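Local coordinates for protein MJ1225 (Methanocaldococcus jannaschii, PDB 3KH5), which binds AMP and ADP, contains four CBS motifs and is probably an archaeal homologue of the nucleotide-sensing gamma subunit of AMP-activated protein kinase, at residues 19-22 / 23-27; 238-242 / 243-247. All coordinates share one frame; numbering follows the deposited sequence.

Contact 1: residues 19-22 / 23-27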
loop_
_atom_site.group_PDB
_atom_site.type_symbol
_atom_site.label_atom_id
_atom_site.label_comp_id
_atom_site.label_asym_id
_atom_site.label_seq_id
_atom_site.Cartn_x
_atom_site.Cartn_y
_atom_site.Cartn_z
ATOM N N PRO A 19 -15.396 -5.040 -12.567
ATOM C CA PRO A 19 -14.853 -4.071 -13.521
ATOM C C PRO A 19 -15.750 -2.852 -13.702
ATOM O O PRO A 19 -15.251 -1.757 -13.977
ATOM C CB PRO A 19 -14.786 -4.864 -14.835
ATOM C CG PRO A 19 -14.697 -6.277 -14.414
ATOM C CD PRO A 19 -15.506 -6.386 -13.161
ATOM N N THR A 20 -17.057 -3.042 -13.536
ATOM C CA THR A 20 -18.020 -1.952 -13.710
ATOM C C THR A 20 -18.353 -1.189 -12.420
ATOM O O THR A 20 -19.100 -0.206 -12.457
ATOM C CB THR A 20 -19.319 -2.438 -14.390
ATOM O OG1 THR A 20 -19.804 -3.608 -13.721
ATOM C CG2 THR A 20 -19.070 -2.763 -15.856
ATOM N N THR A 21 -17.818 -1.643 -11.287
ATOM C CA THR A 21 -17.900 -0.882 -10.042
ATOM C C THR A 21 -17.187 0.455 -10.276
ATOM O O THR A 21 -16.086 0.476 -10.827
ATOM C CB THR A 21 -17.223 -1.654 -8.885
ATOM O OG1 THR A 21 -17.836 -2.942 -8.746
ATOM C CG2 THR A 21 -17.341 -0.901 -7.563
ATOM N N THR A 22 -17.819 1.564 -9.893
ATOM C CA THR A 22 -17.199 2.883 -10.064
ATOM C C THR A 22 -15.982 3.032 -9.164
ATOM O O THR A 22 -15.892 2.381 -8.120
ATOM C CB THR A 22 -18.166 4.054 -9.744
ATOM O OG1 THR A 22 -18.550 3.997 -8.366
ATOM C CG2 THR A 22 -19.405 4.010 -10.623
ATOM N N ILE A 23 -15.056 3.896 -9.569
ATOM C CA ILE A 23 -13.938 4.307 -8.716
ATOM C C ILE A 23 -14.429 4.778 -7.333
ATOM O O ILE A 23 -13.871 4.370 -6.307
ATOM C CB ILE A 23 -13.070 5.400 -9.404
ATOM C CG1 ILE A 23 -12.339 4.814 -10.622
ATOM C CG2 ILE A 23 -12.074 6.020 -8.415
ATOM C CD1 ILE A 23 -11.866 5.848 -11.646
ATOM N N ARG A 24 -15.471 5.620 -7.310
ATOM C CA ARG A 24 -16.058 6.100 -6.041
ATOM C C ARG A 24 -16.439 4.932 -5.131
ATOM O O ARG A 24 -16.053 4.910 -3.962
ATOM C CB ARG A 24 -17.275 7.039 -6.241
ATOM C CG ARG A 24 -17.848 7.635 -4.899
ATOM C CD ARG A 24 -19.141 8.495 -5.039
ATOM N NE ARG A 24 -19.739 8.879 -3.740
ATOM C CZ ARG A 24 -19.665 10.093 -3.182
ATOM N NH1 ARG A 24 -19.005 11.081 -3.777
ATOM N NH2 ARG A 24 -20.248 10.317 -2.007
ATOM N N LYS A 25 -17.187 3.968 -5.672
ATOM C CA LYS A 25 -17.638 2.799 -4.903
ATOM C C LYS A 25 -16.471 1.917 -4.450
ATOM O O LYS A 25 -16.505 1.358 -3.351
ATOM C CB LYS A 25 -18.663 1.973 -5.701
ATOM C CG LYS A 25 -19.274 0.767 -4.958
ATOM C CD LYS A 25 -20.385 1.175 -3.989
ATOM C CE LYS A 25 -20.949 -0.029 -3.233
ATOM N NZ LYS A 25 -21.984 0.373 -2.232
ATOM N N ALA A 26 -15.451 1.793 -5.300
ATOM C CA ALA A 26 -14.228 1.068 -4.950
ATOM C C ALA A 26 -13.529 1.722 -3.760
ATOM O O ALA A 26 -13.077 1.030 -2.846
ATOM C CB ALA A 26 -13.289 0.986 -6.149
ATOM N N LEU A 27 -13.459 3.053 -3.772
ATOM C CA LEU A 27 -12.890 3.818 -2.662
ATOM C C LEU A 27 -13.629 3.601 -1.347
ATOM O O LEU A 27 -13.004 3.437 -0.296
ATOM C CB LEU A 27 -12.904 5.311 -2.981
ATOM C CG LEU A 27 -11.778 5.901 -3.823
ATOM C CD1 LEU A 27 -12.121 7.326 -4.227
ATOM C CD2 LEU A 27 -10.462 5.871 -3.047
#
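T22 caps the N-terminus of helix 23-33 in the first CBS motif, where the loop 19-22 turns into the helix: a local contact between neighbours in sequence. The evidence is a capping bond from side chain to backbone, in which K25 N donates to T22 OG1 at 3.0 Å with an N-H...O angle of 162°. The hydroxyl reaches that N-H because chi1 of T22 is 63°, which sets OG1 between the backbone N and the carbonyl carbon and leaves CG2 anti to the carbonyl carbon. The carbonyl of the same residue starts the helical pattern, T22 O accepting from A26 N at 2.9 Å. One residue thus serves two amides of the first turn, one with its side chain and one with its backbone. With an alanine here, K25 N would probably be left without its capping acceptor.

Beside the cap, the methyl of T21 lies against the aliphatic root of K25, T21 CG2 standing 3.6 Å from K25 CG. With T21 OG1 at chi1 -57°, CG2 falls anti to the backbone N; the hydroxyl is directed elsewhere, bonded to Y18 N. The K25 chain bends at chi2 and carries its amine away from the loop.

Backbone bonds from T21 to V86 and from I23 to E84 tie the turn to another loop. I23 packs on F60 of helix 54-63, and L27 reaches both I57 of that helix and I200 and L203 of helix 196-203.

Contact 2: residues 238-242 / 243-247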
loop_
_atom_site.group_PDB
_atom_site.type_symbol
_atom_site.label_atom_id
_atom_site.label_comp_id
_atom_site.label_asym_id
_atom_site.label_seq_id
_atom_site.Cartn_x
_atom_site.Cartn_y
_atom_site.Cartn_z
ATOM N N GLU A 238 19.301 0.740 14.575
ATOM C CA GLU A 238 20.347 -0.256 14.380
ATOM C C GLU A 238 20.584 -1.001 15.685
ATOM O O GLU A 238 20.607 -0.392 16.765
ATOM C CB GLU A 238 21.637 0.392 13.871
ATOM C CG GLU A 238 21.601 0.718 12.381
ATOM C CD GLU A 238 22.885 1.346 11.873
ATOM O OE1 GLU A 238 23.220 2.468 12.310
ATOM O OE2 GLU A 238 23.553 0.722 11.021
ATOM N N GLY A 239 20.727 -2.319 15.585
ATOM C CA GLY A 239 20.882 -3.149 16.771
ATOM C C GLY A 239 19.619 -3.883 17.196
ATOM O O GLY A 239 19.706 -4.877 17.920
ATOM N N ASP A 240 18.450 -3.403 16.762
ATOM C CA ASP A 240 17.169 -4.042 17.108
ATOM C C ASP A 240 17.083 -5.446 16.533
ATOM O O ASP A 240 17.619 -5.718 15.458
ATOM C CB ASP A 240 15.978 -3.241 16.574
ATOM C CG ASP A 240 15.789 -1.914 17.281
ATOM O OD1 ASP A 240 16.396 -1.697 18.351
ATOM O OD2 ASP A 240 15.017 -1.083 16.761
ATOM N N LYS A 241 16.383 -6.331 17.241
ATOM C CA LYS A 241 16.208 -7.705 16.783
ATOM C C LYS A 241 15.174 -7.768 15.670
ATOM O O LYS A 241 14.144 -7.089 15.733
ATOM C CB LYS A 241 15.813 -8.630 17.942
ATOM C CG LYS A 241 16.847 -8.746 19.072
ATOM C CD LYS A 241 18.271 -8.972 18.550
ATOM C CE LYS A 241 19.219 -9.529 19.625
ATOM N NZ LYS A 241 18.990 -8.811 21.002
ATOM N N LEU A 242 15.457 -8.581 14.654
ATOM C CA LEU A 242 14.562 -8.724 13.510
ATOM C C LEU A 242 13.205 -9.236 13.956
ATOM O O LEU A 242 12.173 -8.774 13.465
ATOM C CB LEU A 242 15.152 -9.660 12.449
ATOM C CG LEU A 242 14.269 -9.909 11.215
ATOM C CD1 LEU A 242 14.032 -8.621 10.422
ATOM C CD2 LEU A 242 14.869 -10.982 10.323
ATOM N N LYS A 243 13.215 -10.189 14.889
ATOM C CA LYS A 243 11.978 -10.775 15.396
ATOM C C LYS A 243 11.110 -9.757 16.132
ATOM O O LYS A 243 9.889 -9.782 15.987
ATOM C CB LYS A 243 12.241 -12.009 16.275
ATOM C CG LYS A 243 10.960 -12.707 16.757
ATOM C CD LYS A 243 11.225 -14.112 17.289
ATOM C CE LYS A 243 10.080 -14.536 18.232
ATOM N NZ LYS A 243 10.316 -15.893 18.800
ATOM N N LYS A 244 11.726 -8.872 16.915
ATOM C CA LYS A 244 10.977 -7.814 17.597
ATOM C C LYS A 244 10.292 -6.905 16.575
ATOM O O LYS A 244 9.089 -6.640 16.677
ATOM C CB LYS A 244 11.886 -7.007 18.535
ATOM C CG LYS A 244 11.331 -5.625 18.917
ATOM C CD LYS A 244 12.327 -4.851 19.777
ATOM C CE LYS A 244 12.021 -3.354 19.754
ATOM N NZ LYS A 244 10.778 -3.013 20.504
ATOM N N ILE A 245 11.065 -6.448 15.590
ATOM C CA ILE A 245 10.542 -5.587 14.529
ATOM C C ILE A 245 9.421 -6.270 13.734
ATOM O O ILE A 245 8.336 -5.692 13.581
ATOM C CB ILE A 245 11.675 -5.036 13.616
ATOM C CG1 ILE A 245 12.617 -4.120 14.415
ATOM C CG2 ILE A 245 11.109 -4.308 12.395
ATOM C CD1 ILE A 245 11.927 -3.045 15.270
ATOM N N ALA A 246 9.669 -7.495 13.263
ATOM C CA ALA A 246 8.650 -8.292 12.562
ATOM C C ALA A 246 7.358 -8.425 13.369
ATOM O O ALA A 246 6.260 -8.317 12.815
ATOM C CB ALA A 246 9.196 -9.670 12.205
ATOM N N GLU A 247 7.493 -8.648 14.674
ATOM C CA GLU A 247 6.334 -8.779 15.554
ATOM C C GLU A 247 5.539 -7.476 15.672
ATOM O O GLU A 247 4.307 -7.492 15.649
ATOM C CB GLU A 247 6.767 -9.266 16.935
ATOM C CG GLU A 247 5.620 -9.498 17.914
ATOM C CD GLU A 247 6.098 -10.043 19.246
ATOM O OE1 GLU A 247 5.441 -10.962 19.779
ATOM O OE2 GLU A 247 7.136 -9.567 19.757
#
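K243 follows L242 at the start of helix 242-252, where a loop enters the first helical turn. Its chain runs extended, away from the loop, and its amine has a long, weak ion pair with E146. K244 comes next with its CB 3.6 Å from K241 O, close to the carbonyl of the N-cap residue, while its chain bends only at chi4. The amine of K244 stays 6.0 Å from D240 OD2, too far for a salt bridge, though the opposite charges may attract weakly.

At I245 the backbone N donates to K241 O at 3.1 Å with an N-H...O angle of 173°. This is the N-terminal turn of a helix in the fourth CBS motif, with K241 at the N-cap contributing its backbone carbonyl. With chi1 of -64°, I245 CG1 is anti to the carbonyl carbon and set beside the backbone N, where it meets D240: CG1 lies 4.1 Å from D240 CB, and I245 CD1 is 4.0 Å from D240 OD2. That carboxylate oxygen accepts from K237 N. I245 also packs on I150.

At A246 the backbone N donates to L242 O at 2.8 Å, nearly in line with the carbonyl bond, and the methyl carbon A246 CB lies 3.4 Å from the same oxygen. A246 and L242 both rest on V275 of helix 272-275.

Contacts 1 and 2 are equivalent in kind, each a loop entering a helix of a CBS motif, but they belong to different motifs, the first and the fourth. They lie on opposite sides of the chain's centre, with centres about 39 Å apart and no touch between them. Both are partly buried: I23 and A26 are buried in contact 1, L242, I245 and A246 in contact 2, while each has an exposed lysine. Both N-cap carbonyls accept from the amide four residues on; only T22 adds a side-chain capping bond, whereas the chain of K241 leads away. Loop-to-helix side-chain packing also differs, pairing threonine methyl with lysine methylenes in one and aspartate with isoleucine in the other.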